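Local structure of polyphosphate kinase (Porphyromonas gingivalis, 2O8R) at residues E525-N530 and G537-K542. The protein probably catalyses the reversible transfer of the terminal phosphate of ATP onto a growing chain of inorganic polyphosphate. The protein carries 3 engineered substitutions. Residues are numbered along the deposited sequence; the frame is centred on the assembly and turned at random.
Sequences EREIEN and GYMLLK
In the second C-terminal, phospholipase D-like domain of this PPK1-family enzyme, helix 516-532 is followed by a short connection into strand 538-543, and Glu527 near the end of the helix reaches across to its backbone. Its OE1 accepts a hydrogen bond from Tyr538 N at 3.1 Å, met nearly in line with the C-O bond although the angle at the hydrogen is only 137°. A glutamate suits the position because its long chain, with CG anti to the carbonyl carbon (chi1 -57°) and a bend at chi2 (-71°), carries the carboxylate across from the helix to the peptide. The other oxygen, OE2, accepts a bond from Asn605 N, so a buried acidic group is met by two backbone N-H groups, which probably eases the cost of burying its charge. Gly537 has no side chain to crowd the helix where the backbones come closest: its CA lies 5.1 Å from Glu527 CA, and 3.7 Å from Glu527 OE1. Nearer the helix along the same side chain the contact turns apolar, as Glu527 CG touches Met539 CG at 4.1 Å and the two side chains run past each other in opposite directions. Met539 is modelled as selenomethionine; the methionine it replaces is long and apolar and suits a buried place beside Phe603, Leu555 and Ala558. Tyr538 sends its CB away from the helix, and its OH hydrogen-bonds Asp566 OD2. Strand 538-543 thus lies inside the sheet, parallel to strand 564-569 and antiparallel to strand 600-603, while helix 549-560 packs against Met539 and Leu541.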
loop_
_atom_site.group_PDB
_atom_site.type_symbol
_atom_site.label_atom_id
_atom_site.label_comp_id
_atom_site.label_asym_id
_atom_site.label_seq_id
_atom_site.Cartn_x
_atom_site.Cartn_y
_atom_site.Cartn_z
ATOM N N GLU A 525 17.207 22.848 -38.805
ATOM C CA GLU A 525 17.489 23.702 -39.941
ATOM C C GLU A 525 18.989 23.859 -40.163
ATOM O O GLU A 525 19.467 23.768 -41.295
ATOM C CB GLU A 525 16.858 25.078 -39.763
ATOM C CG GLU A 525 15.396 25.166 -40.135
ATOM C CD GLU A 525 15.095 24.698 -41.545
ATOM O OE1 GLU A 525 15.993 24.704 -42.418
ATOM O OE2 GLU A 525 13.931 24.334 -41.784
ATOM N N ARG A 526 19.728 24.078 -39.078
ATOM C CA ARG A 526 21.173 24.246 -39.156
ATOM C C ARG A 526 21.864 23.076 -39.847
ATOM O O ARG A 526 22.847 23.274 -40.572
ATOM C CB ARG A 526 21.766 24.472 -37.775
ATOM C CG ARG A 526 23.277 24.585 -37.785
ATOM C CD ARG A 526 23.785 25.181 -36.517
ATOM N NE ARG A 526 23.562 24.286 -35.394
ATOM C CZ ARG A 526 24.089 24.458 -34.191
ATOM N NH1 ARG A 526 24.888 25.492 -33.959
ATOM N NH2 ARG A 526 23.823 23.591 -33.226
ATOM N N GLU A 527 21.340 21.869 -39.635
ATOM C CA GLU A 527 21.871 20.676 -40.297
ATOM C C GLU A 527 21.541 20.720 -41.773
ATOM O O GLU A 527 22.369 20.325 -42.593
ATOM C CB GLU A 527 21.325 19.376 -39.688
ATOM C CG GLU A 527 21.576 19.198 -38.210
ATOM C CD GLU A 527 23.031 18.932 -37.876
ATOM O OE1 GLU A 527 23.667 18.123 -38.594
ATOM O OE2 GLU A 527 23.526 19.532 -36.883
ATOM N N ILE A 528 20.341 21.201 -42.110
ATOM C CA ILE A 528 19.956 21.315 -43.522
ATOM C C ILE A 528 20.909 22.248 -44.261
ATOM O O ILE A 528 21.433 21.890 -45.315
ATOM C CB ILE A 528 18.510 21.815 -43.719
ATOM C CG1 ILE A 528 17.503 20.823 -43.136
ATOM C CG2 ILE A 528 18.229 22.058 -45.207
ATOM C CD1 ILE A 528 16.088 21.314 -43.215
ATOM N N GLU A 529 21.138 23.422 -43.677
ATOM C CA GLU A 529 22.060 24.422 -44.215
ATOM C C GLU A 529 23.434 23.836 -44.464
ATOM O O GLU A 529 23.970 23.941 -45.563
ATOM C CB GLU A 529 22.197 25.592 -43.245
ATOM C CG GLU A 529 20.894 26.311 -42.956
ATOM C CD GLU A 529 20.901 26.990 -41.600
ATOM O OE1 GLU A 529 21.916 27.634 -41.258
ATOM O OE2 GLU A 529 19.889 26.880 -40.875
ATOM N N ASN A 530 23.986 23.203 -43.438
ATOM C CA ASN A 530 25.325 22.643 -43.496
ATOM C C ASN A 530 25.532 21.707 -44.677
ATOM O O ASN A 530 26.619 21.664 -45.256
ATOM C CB ASN A 530 25.653 21.917 -42.183
ATOM C CG ASN A 530 25.825 22.869 -40.997
ATOM O OD1 ASN A 530 26.076 22.427 -39.879
ATOM N ND2 ASN A 530 25.682 24.174 -41.234
ATOM N N GLY A 537 25.638 16.262 -42.621
ATOM C CA GLY A 537 24.413 16.570 -41.879
ATOM C C GLY A 537 23.887 15.350 -41.151
ATOM O O GLY A 537 23.346 14.427 -41.768
ATOM N N TYR A 538 24.040 15.337 -39.833
ATOM C CA TYR A 538 23.661 14.160 -39.051
ATOM C C TYR A 538 22.858 14.490 -37.792
ATOM O O TYR A 538 23.072 15.535 -37.155
ATOM C CB TYR A 538 24.905 13.350 -38.686
ATOM C CG TYR A 538 24.588 12.062 -37.988
ATOM C CD1 TYR A 538 23.948 11.024 -38.668
ATOM C CD2 TYR A 538 24.906 11.884 -36.639
ATOM C CE1 TYR A 538 23.643 9.839 -38.037
ATOM C CE2 TYR A 538 24.605 10.698 -35.993
ATOM C CZ TYR A 538 23.970 9.682 -36.695
ATOM O OH TYR A 538 23.681 8.503 -36.061
HETATM N N MSE A 539 21.928 13.597 -37.446
HETATM C CA MSE A 539 21.127 13.713 -36.220
HETATM C C MSE A 539 20.984 12.360 -35.581
HETATM O O MSE A 539 20.754 11.357 -36.266
HETATM C CB MSE A 539 19.736 14.263 -36.515
HETATM C CG MSE A 539 19.748 15.717 -36.909
HETATM SE SE MSE A 539 17.995 16.516 -37.064
HETATM C CE MSE A 539 17.438 15.843 -38.775
ATOM N N LEU A 540 21.120 12.330 -34.261
ATOM C CA LEU A 540 20.886 11.114 -33.502
ATOM C C LEU A 540 19.856 11.442 -32.447
ATOM O O LEU A 540 20.117 12.234 -31.546
ATOM C CB LEU A 540 22.191 10.602 -32.894
ATOM C CG LEU A 540 22.264 9.242 -32.184
ATOM C CD1 LEU A 540 21.215 8.235 -32.634
ATOM C CD2 LEU A 540 23.647 8.655 -32.346
ATOM N N LEU A 541 18.676 10.843 -32.582
ATOM C CA LEU A 541 17.521 11.219 -31.775
ATOM C C LEU A 541 16.874 10.006 -31.094
ATOM O O LEU A 541 16.454 9.063 -31.763
ATOM C CB LEU A 541 16.491 11.890 -32.665
ATOM C CG LEU A 541 16.782 13.172 -33.424
ATOM C CD1 LEU A 541 15.576 13.431 -34.297
ATOM C CD2 LEU A 541 17.013 14.332 -32.465
ATOM N N LYS A 542 16.795 10.030 -29.764
ATOM C CA LYS A 542 16.196 8.926 -29.015
ATOM C C LYS A 542 15.048 9.400 -28.147
ATOM O O LYS A 542 15.217 10.311 -27.345
ATOM C CB LYS A 542 17.227 8.255 -28.135
ATOM C CG LYS A 542 16.653 7.196 -27.209
ATOM C CD LYS A 542 17.734 6.612 -26.305
ATOM C CE LYS A 542 17.154 5.602 -25.386
ATOM N NZ LYS A 542 16.957 4.386 -26.173
#